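Local coordinates for pyruvate kinase (Pseudomonas aeruginosa, PDB 6QXL), which probably catalyses the transfer of phosphate from phosphoenolpyruvate to ADP, the ATP- and pyruvate-yielding last step of glycolysis, at residues A[188-193]-A[217-222]; A[236-241]-A[272-277]. All coordinates share one frame; numbering follows the deposited sequence.

Interaction 1. Residues A[188-193]-A[217-222]; sequences LDYVAV and WLVAKI
The carbonyl oxygen of Val191 takes the amide hydrogen of Val219 (Val219 N to Val191 O, 2.8 Å, 168° at the hydrogen), and Leu218 CA lies 3.4 Å from Val191 O in a CA-H...O contact. This is one rung of a parallel ladder. Trp217 N binds Asp189 O, Val191 N binds Trp217 O, Val193 N binds Val219 O at 2.8 Å, and Lys221 N closes the run on Val193 O at 3.2 Å.

Side chains alternate between the two faces of the pair. On one, Tyr190 and Trp217 run side by side in the same direction; the tyrosine CE1 lies 3.7 Å from the CB of Trp217, and its CD1 sits 4.0 Å from Val219 CG2. The tyrosine hydroxyl goes on to the carbonyl of Arg414, whose side chain makes a cation-pi contact with Trp217. Further along this face Ala192 CB meets Val219 CB at 3.9 Å. The other face is aliphatic: Val191 and Leu218 lie alongside each other, Leu218 CD2 reaching the valine CB.

Lys221 lays CB, CG and CD against Val193 O. A bend at chi3 (67°) then turns NZ toward Asp68, with which it forms a salt bridge, and Ser194 OG; NZ also hydrogen-bonds a malonate ion, probably from the crystallisation liquor, and the side chain lies about 4 Å from the magnesium ion at its nearest atoms.

These are the fourth and fifth strands of the TIM barrel, joined by the beta-alpha-beta crossover through helix 199-211. That helix covers the face carrying Val193, Leu218 and Ala220, strand 64-68 flanks 190-193 on its other edge, and strand 243-247 continues the sheet beyond 217-222.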
ATOM      1  N   LEU A 188     -29.584  10.201 -33.404  1.00 71.14           N
ATOM      2  CA  LEU A 188     -28.265   9.677 -33.109  1.00 66.58           C
ATOM      3  C   LEU A 188     -28.095   9.484 -31.605  1.00 57.75           C
ATOM      4  O   LEU A 188     -28.616  10.257 -30.802  1.00 53.65           O
ATOM      5  CB  LEU A 188     -27.184  10.606 -33.660  1.00 70.61           C
ATOM      6  CG  LEU A 188     -27.115  10.772 -35.181  1.00 62.79           C
ATOM      7  CD1 LEU A 188     -25.877  11.553 -35.554  1.00 60.40           C
ATOM      8  CD2 LEU A 188     -27.132   9.429 -35.902  1.00 58.94           C
ATOM      9  N   ASP A 189     -27.373   8.434 -31.245  1.00 51.01           N
ATOM     10  CA  ASP A 189     -27.146   8.091 -29.848  1.00 49.37           C
ATOM     11  C   ASP A 189     -26.059   8.955 -29.201  1.00 49.50           C
ATOM     12  O   ASP A 189     -26.153   9.291 -28.020  1.00 51.00           O
ATOM     13  CB  ASP A 189     -26.804   6.623 -29.763  1.00 48.53           C
ATOM     14  CG  ASP A 189     -27.848   5.762 -30.447  1.00 46.04           C
ATOM     15  OD1 ASP A 189     -28.999   5.752 -29.997  1.00 46.34           O
ATOM     16  OD2 ASP A 189     -27.544   5.156 -31.475  1.00 47.64           O
ATOM     17  N   TYR A 190     -25.032   9.314 -29.976  1.00 52.54           N
ATOM     18  CA  TYR A 190     -23.939  10.157 -29.491  1.00 49.92           C
ATOM     19  C   TYR A 190     -23.637  11.240 -30.506  1.00 46.84           C
ATOM     20  O   TYR A 190     -23.713  11.017 -31.710  1.00 45.60           O
ATOM     21  CB  TYR A 190     -22.663   9.324 -29.247  1.00 49.06           C
ATOM     22  CG  TYR A 190     -22.736   8.410 -28.058  1.00 46.86           C
ATOM     23  CD1 TYR A 190     -22.536   8.893 -26.770  1.00 45.24           C
ATOM     24  CD2 TYR A 190     -23.012   7.064 -28.216  1.00 47.07           C
ATOM     25  CE1 TYR A 190     -22.607   8.047 -25.682  1.00 43.69           C
ATOM     26  CE2 TYR A 190     -23.081   6.213 -27.126  1.00 40.65           C
ATOM     27  CZ  TYR A 190     -22.855   6.708 -25.879  1.00 40.73           C
ATOM     28  OH  TYR A 190     -22.956   5.863 -24.815  1.00 39.87           O
ATOM     29  N   VAL A 191     -23.269  12.406 -30.002  1.00 44.49           N
ATOM     30  CA  VAL A 191     -22.784  13.508 -30.821  1.00 44.53           C
ATOM     31  C   VAL A 191     -21.462  13.979 -30.234  1.00 41.65           C
ATOM     32  O   VAL A 191     -21.369  14.241 -29.040  1.00 42.68           O
ATOM     33  CB  VAL A 191     -23.782  14.666 -30.838  1.00 41.78           C
ATOM     34  CG1 VAL A 191     -23.193  15.904 -31.498  1.00 42.71           C
ATOM     35  CG2 VAL A 191     -25.029  14.237 -31.582  1.00 46.00           C
ATOM     36  N   ALA A 192     -20.451  14.106 -31.090  1.00 41.01           N
ATOM     37  CA  ALA A 192     -19.116  14.511 -30.659  1.00 40.13           C
ATOM     38  C   ALA A 192     -18.817  15.926 -31.086  1.00 38.24           C
ATOM     39  O   ALA A 192     -18.989  16.284 -32.256  1.00 45.10           O
ATOM     40  CB  ALA A 192     -18.073  13.572 -31.217  1.00 39.23           C
ATOM     41  N   VAL A 193     -18.365  16.739 -30.136  1.00 38.43           N
ATOM     42  CA  VAL A 193     -17.990  18.122 -30.391  1.00 42.11           C
ATOM     43  C   VAL A 193     -16.484  18.199 -30.615  1.00 43.51           C
ATOM     44  O   VAL A 193     -15.716  17.698 -29.808  1.00 43.66           O
ATOM     45  CB  VAL A 193     -18.389  19.006 -29.204  1.00 41.31           C
ATOM     46  CG1 VAL A 193     -17.967  20.447 -29.424  1.00 40.81           C
ATOM     47  CG2 VAL A 193     -19.879  18.915 -28.992  1.00 42.36           C
ATOM     48  N   TRP A 217     -26.281  11.681 -26.213  1.00 48.59           N
ATOM     49  CA  TRP A 217     -25.247  12.031 -25.243  1.00 51.48           C
ATOM     50  C   TRP A 217     -24.083  12.701 -25.964  1.00 50.67           C
ATOM     51  O   TRP A 217     -23.792  12.396 -27.118  1.00 54.69           O
ATOM     52  CB  TRP A 217     -24.790  10.782 -24.500  1.00 52.15           C
ATOM     53  CG  TRP A 217     -25.632  10.426 -23.324  1.00 54.70           C
ATOM     54  CD1 TRP A 217     -26.889  10.876 -23.048  1.00 55.84           C
ATOM     55  CD2 TRP A 217     -25.283   9.544 -22.256  1.00 57.96           C
ATOM     56  NE1 TRP A 217     -27.344  10.322 -21.887  1.00 58.86           N
ATOM     57  CE2 TRP A 217     -26.370   9.524 -21.359  1.00 57.37           C
ATOM     58  CE3 TRP A 217     -24.162   8.762 -21.970  1.00 60.18           C
ATOM     59  CZ2 TRP A 217     -26.373   8.753 -20.196  1.00 51.97           C
ATOM     60  CZ3 TRP A 217     -24.157   8.004 -20.795  1.00 58.19           C
ATOM     61  CH2 TRP A 217     -25.273   8.000 -19.936  1.00 53.78           C
ATOM     62  N   LEU A 218     -23.427  13.607 -25.267  1.00 46.08           N
ATOM     63  CA  LEU A 218     -22.380  14.425 -25.844  1.00 45.22           C
ATOM     64  C   LEU A 218     -20.974  13.907 -25.551  1.00 45.97           C
ATOM     65  O   LEU A 218     -20.646  13.603 -24.407  1.00 49.13           O
ATOM     66  CB  LEU A 218     -22.479  15.840 -25.326  1.00 44.21           C
ATOM     67  CG  LEU A 218     -23.568  16.692 -25.933  1.00 48.61           C
ATOM     68  CD1 LEU A 218     -23.507  18.049 -25.248  1.00 54.05           C
ATOM     69  CD2 LEU A 218     -23.388  16.868 -27.437  1.00 54.42           C
ATOM     70  N   VAL A 219     -20.140  13.857 -26.592  1.00 42.20           N
ATOM     71  CA  VAL A 219     -18.750  13.474 -26.470  1.00 40.23           C
ATOM     72  C   VAL A 219     -17.856  14.675 -26.677  1.00 39.15           C
ATOM     73  O   VAL A 219     -17.898  15.289 -27.729  1.00 44.34           O
ATOM     74  CB  VAL A 219     -18.365  12.407 -27.493  1.00 39.08           C
ATOM     75  CG1 VAL A 219     -16.936  11.936 -27.240  1.00 37.67           C
ATOM     76  CG2 VAL A 219     -19.344  11.247 -27.435  1.00 41.38           C
ATOM     77  N   ALA A 220     -17.041  14.995 -25.684  1.00 42.30           N
ATOM     78  CA  ALA A 220     -16.030  16.040 -25.825  1.00 44.76           C
ATOM     79  C   ALA A 220     -14.749  15.473 -26.377  1.00 43.29           C
ATOM     80  O   ALA A 220     -14.136  14.606 -25.766  1.00 37.18           O
ATOM     81  CB  ALA A 220     -15.755  16.730 -24.498  1.00 44.81           C
ATOM     82  N   LYS A 221     -14.338  15.955 -27.540  1.00 44.52           N
ATOM     83  CA  LYS A 221     -13.063  15.562 -28.121  1.00 43.53           C
ATOM     84  C   LYS A 221     -11.958  16.422 -27.546  1.00 39.09           C
ATOM     85  O   LYS A 221     -11.975  17.623 -27.702  1.00 42.25           O
ATOM     86  CB  LYS A 221     -13.126  15.680 -29.630  1.00 46.88           C
ATOM     87  CG  LYS A 221     -14.088  14.675 -30.244  1.00 46.94           C
ATOM     88  CD  LYS A 221     -14.417  15.008 -31.677  1.00 45.02           C
ATOM     89  CE  LYS A 221     -13.211  14.858 -32.595  1.00 43.85           C
ATOM     90  NZ  LYS A 221     -13.586  14.976 -34.017  1.00 41.33           N
ATOM     91  N   ILE A 222     -11.000  15.798 -26.875  1.00 35.84           N
ATOM     92  CA  ILE A 222      -9.889  16.517 -26.260  1.00 37.37           C
ATOM     93  C   ILE A 222      -8.794  16.671 -27.324  1.00 37.22           C
ATOM     94  O   ILE A 222      -8.030  15.763 -27.557  1.00 36.18           O
ATOM     95  CB  ILE A 222      -9.358  15.782 -25.017  1.00 36.79           C
ATOM     96  CG1 ILE A 222     -10.503  15.351 -24.087  1.00 35.90           C
ATOM     97  CG2 ILE A 222      -8.363  16.640 -24.269  1.00 35.26           C
ATOM     98  CD1 ILE A 222     -11.478  16.431 -23.745  1.00 36.30           C
TER

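Interaction 2. Residues A[236-241]-A[272-277]; sequences GLIRAS and RRNNKV
Lys276 reaches across to the chain just past helix 231-239, where NZ makes a weak hydrogen bond to Ser241 O at 3.0 Å. Its chi1 (-48°) places CG against Ile238 CG2, and the bend at chi2 (-55°), with the extended remainder, leads CD, CE and NZ to Ser241 O. CE comes as close to Ser241 O as NZ does, so the lysine approaches partly with its flank. One water links NZ (3.2 Å) to Arg239 O (2.9 Å).

Ile238 has CG2 anti to its backbone nitrogen, which brings that methyl against Lys276 CG at 3.7 Å and Asn274 CB at 3.9 Å. At the outer edge Asn274 OD1 accepts a weak, bent bond from Arg239 NE (3.2 Å), with guanidinium and amide planes turned 79° apart. The other end of the amide, ND2, donates to His270 O in the last turn of helix 260-273, just before it, which fixes which way round the group sits.

Both segments are helix endings. Asn275, with positive phi, is the C-prime residue of the Schellman motif closing helix 260-273, while Ser241 OG folds back onto Leu237 O at 2.8 Å.

A positive lysine set beside carbonyls at a helix C-terminus is probably favourable electrostatically, but with weak direct bonds and a water between, the polar grip is probably modest, with the apolar contact of Ile238 beside it.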
ATOM      1  N   GLY A 236     -13.123  20.328 -15.876  1.00 47.86           N
ATOM      2  CA  GLY A 236     -14.279  21.143 -16.218  1.00 49.87           C
ATOM      3  C   GLY A 236     -14.934  20.669 -17.490  1.00 49.59           C
ATOM      4  O   GLY A 236     -16.149  20.492 -17.559  1.00 53.35           O
ATOM      5  N   LEU A 237     -14.107  20.440 -18.496  1.00 46.21           N
ATOM      6  CA  LEU A 237     -14.589  19.954 -19.780  1.00 48.24           C
ATOM      7  C   LEU A 237     -15.191  18.567 -19.676  1.00 40.80           C
ATOM      8  O   LEU A 237     -16.221  18.286 -20.275  1.00 37.74           O
ATOM      9  CB  LEU A 237     -13.433  19.980 -20.763  1.00 54.76           C
ATOM     10  CG  LEU A 237     -13.659  19.762 -22.237  1.00 62.70           C
ATOM     11  CD1 LEU A 237     -14.869  20.528 -22.738  1.00 63.06           C
ATOM     12  CD2 LEU A 237     -12.380  20.249 -22.917  1.00 67.96           C
ATOM     13  N   ILE A 238     -14.574  17.706 -18.888  1.00 40.32           N
ATOM     14  CA  ILE A 238     -15.091  16.350 -18.688  1.00 43.67           C
ATOM     15  C   ILE A 238     -16.456  16.388 -18.000  1.00 47.41           C
ATOM     16  O   ILE A 238     -17.373  15.677 -18.391  1.00 53.51           O
ATOM     17  CB  ILE A 238     -14.097  15.494 -17.882  1.00 42.30           C
ATOM     18  CG1 ILE A 238     -12.882  15.163 -18.735  1.00 43.42           C
ATOM     19  CG2 ILE A 238     -14.744  14.210 -17.397  1.00 43.81           C
ATOM     20  CD1 ILE A 238     -11.782  14.408 -18.037  1.00 45.55           C
ATOM     21  N   ARG A 239     -16.582  17.209 -16.974  1.00 52.39           N
ATOM     22  CA  ARG A 239     -17.823  17.226 -16.182  1.00 55.28           C
ATOM     23  C   ARG A 239     -19.012  17.732 -16.965  1.00 49.63           C
ATOM     24  O   ARG A 239     -20.133  17.325 -16.693  1.00 48.52           O
ATOM     25  CB  ARG A 239     -17.663  18.045 -14.911  1.00 54.05           C
ATOM     26  CG  ARG A 239     -16.969  17.268 -13.858  1.00 57.20           C
ATOM     27  CD  ARG A 239     -17.040  17.963 -12.534  1.00 58.30           C
ATOM     28  NE  ARG A 239     -15.825  17.686 -11.793  1.00 60.12           N
ATOM     29  CZ  ARG A 239     -14.793  18.521 -11.628  1.00 62.18           C
ATOM     30  NH1 ARG A 239     -14.742  19.708 -12.233  1.00 58.76           N
ATOM     31  NH2 ARG A 239     -13.750  18.110 -10.913  1.00 64.50           N
ATOM     32  N   ALA A 240     -18.743  18.571 -17.955  1.00 49.32           N
ATOM     33  CA  ALA A 240     -19.771  19.085 -18.845  1.00 45.40           C
ATOM     34  C   ALA A 240     -20.178  18.119 -19.942  1.00 42.36           C
ATOM     35  O   ALA A 240     -20.984  18.482 -20.779  1.00 47.40           O
ATOM     36  CB  ALA A 240     -19.288  20.396 -19.474  1.00 44.80           C
ATOM     37  N   SER A 241     -19.604  16.923 -19.980  1.00 45.41           N
ATOM     38  CA  SER A 241     -19.866  15.981 -21.059  1.00 43.55           C
ATOM     39  C   SER A 241     -20.400  14.687 -20.497  1.00 43.00           C
ATOM     40  O   SER A 241     -20.461  14.497 -19.300  1.00 46.06           O
ATOM     41  CB  SER A 241     -18.601  15.699 -21.861  1.00 44.82           C
ATOM     42  OG  SER A 241     -17.833  16.880 -22.049  1.00 45.48           O
ATOM     43  N   ARG A 272     -12.959   8.439 -16.055  1.00 29.14           N
ATOM     44  CA  ARG A 272     -13.558   7.390 -15.236  1.00 28.50           C
ATOM     45  C   ARG A 272     -13.885   7.896 -13.829  1.00 32.75           C
ATOM     46  O   ARG A 272     -14.936   7.582 -13.281  1.00 35.67           O
ATOM     47  CB  ARG A 272     -12.653   6.159 -15.171  1.00 26.25           C
ATOM     48  CG  ARG A 272     -12.459   5.457 -16.495  1.00 25.05           C
ATOM     49  CD  ARG A 272     -11.395   4.378 -16.475  1.00 27.57           C
ATOM     50  NE  ARG A 272     -11.706   3.354 -15.514  1.00 28.92           N
ATOM     51  CZ  ARG A 272     -10.950   2.967 -14.483  1.00 30.22           C
ATOM     52  NH1 ARG A 272      -9.728   3.461 -14.292  1.00 30.51           N
ATOM     53  NH2 ARG A 272     -11.422   2.029 -13.658  1.00 31.34           N
ATOM     54  N   ARG A 273     -13.005   8.695 -13.250  1.00 36.61           N
ATOM     55  CA  ARG A 273     -13.257   9.227 -11.913  1.00 39.45           C
ATOM     56  C   ARG A 273     -14.504  10.088 -11.858  1.00 42.23           C
ATOM     57  O   ARG A 273     -15.226  10.040 -10.862  1.00 50.62           O
ATOM     58  CB  ARG A 273     -12.098  10.054 -11.426  1.00 43.43           C
ATOM     59  CG  ARG A 273     -10.961   9.223 -11.016  1.00 49.24           C
ATOM     60  CD  ARG A 273      -9.951  10.119 -10.373  1.00 52.39           C
ATOM     61  NE  ARG A 273      -8.875   9.262  -9.936  1.00 57.33           N
ATOM     62  CZ  ARG A 273      -7.648   9.662  -9.665  1.00 64.65           C
ATOM     63  NH1 ARG A 273      -7.290  10.945  -9.808  1.00 64.24           N
ATOM     64  NH2 ARG A 273      -6.758   8.734  -9.319  1.00 61.76           N
ATOM     65  N   ASN A 274     -14.757  10.838 -12.924  1.00 39.66           N
ATOM     66  CA  ASN A 274     -15.971  11.639 -13.014  1.00 39.26           C
ATOM     67  C   ASN A 274     -17.157  10.885 -13.635  1.00 36.98           C
ATOM     68  O   ASN A 274     -18.119  11.503 -14.048  1.00 37.75           O
ATOM     69  CB  ASN A 274     -15.702  12.920 -13.797  1.00 38.28           C
ATOM     70  CG  ASN A 274     -14.782  13.847 -13.073  1.00 38.61           C
ATOM     71  OD1 ASN A 274     -15.219  14.583 -12.192  1.00 43.79           O
ATOM     72  ND2 ASN A 274     -13.508  13.816 -13.433  1.00 36.39           N
ATOM     73  N   ASN A 275     -17.078   9.562 -13.692  1.00 32.63           N
ATOM     74  CA  ASN A 275     -18.182   8.729 -14.171  1.00 32.10           C
ATOM     75  C   ASN A 275     -18.610   9.021 -15.596  1.00 31.18           C
ATOM     76  O   ASN A 275     -19.779   9.039 -15.903  1.00 28.93           O
ATOM     77  CB  ASN A 275     -19.353   8.807 -13.186  1.00 33.92           C
ATOM     78  CG  ASN A 275     -18.983   8.313 -11.796  1.00 36.25           C
ATOM     79  OD1 ASN A 275     -18.324   7.297 -11.654  1.00 36.76           O
ATOM     80  ND2 ASN A 275     -19.446   8.987 -10.779  1.00 35.37           N
ATOM     81  N   LYS A 276     -17.626   9.233 -16.462  1.00 37.57           N
ATOM     82  CA  LYS A 276     -17.847   9.418 -17.892  1.00 39.58           C
ATOM     83  C   LYS A 276     -17.223   8.298 -18.692  1.00 39.08           C
ATOM     84  O   LYS A 276     -16.320   7.620 -18.230  1.00 39.81           O
ATOM     85  CB  LYS A 276     -17.260  10.740 -18.350  1.00 39.66           C
ATOM     86  CG  LYS A 276     -17.642  11.910 -17.474  1.00 45.69           C
ATOM     87  CD  LYS A 276     -19.144  12.057 -17.319  1.00 48.42           C
ATOM     88  CE  LYS A 276     -19.467  13.389 -16.665  1.00 52.35           C
ATOM     89  NZ  LYS A 276     -20.940  13.498 -16.565  1.00 56.12           N
ATOM     90  N   VAL A 277     -17.700   8.158 -19.917  1.00 41.15           N
ATOM     91  CA  VAL A 277     -17.184   7.163 -20.868  1.00 44.03           C
ATOM     92  C   VAL A 277     -15.996   7.774 -21.597  1.00 40.26           C
ATOM     93  O   VAL A 277     -15.962   8.986 -21.819  1.00 35.82           O
ATOM     94  CB  VAL A 277     -18.285   6.794 -21.880  1.00 48.01           C
ATOM     95  CG1 VAL A 277     -17.832   5.697 -22.813  1.00 48.38           C
ATOM     96  CG2 VAL A 277     -19.527   6.332 -21.156  1.00 48.06           C
TER
HETATM   97  O   HOH W   1     -21.007  15.877 -14.365  1.00 51.89           O

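In the fold
Interactions 1 and 2 meet around the strand 217-222: Ser241 and Leu237 of the second rest on Ala220, and Leu237 also touches Ile222. Helix 231-239 is the next element in the chain after the strand. Interaction 1 belongs to the buried barrel wall, where main-chain bonds between adjacent parallel strands do the work and one end borders the magnesium and malonate. Interaction 2 lies in the outer layer, between the endings of two helices that precede adjacent barrel strands, 243-247 and 277-281. It is partly open, smaller, and relies on side chains, weak bonds and a water in place of a regular ladder.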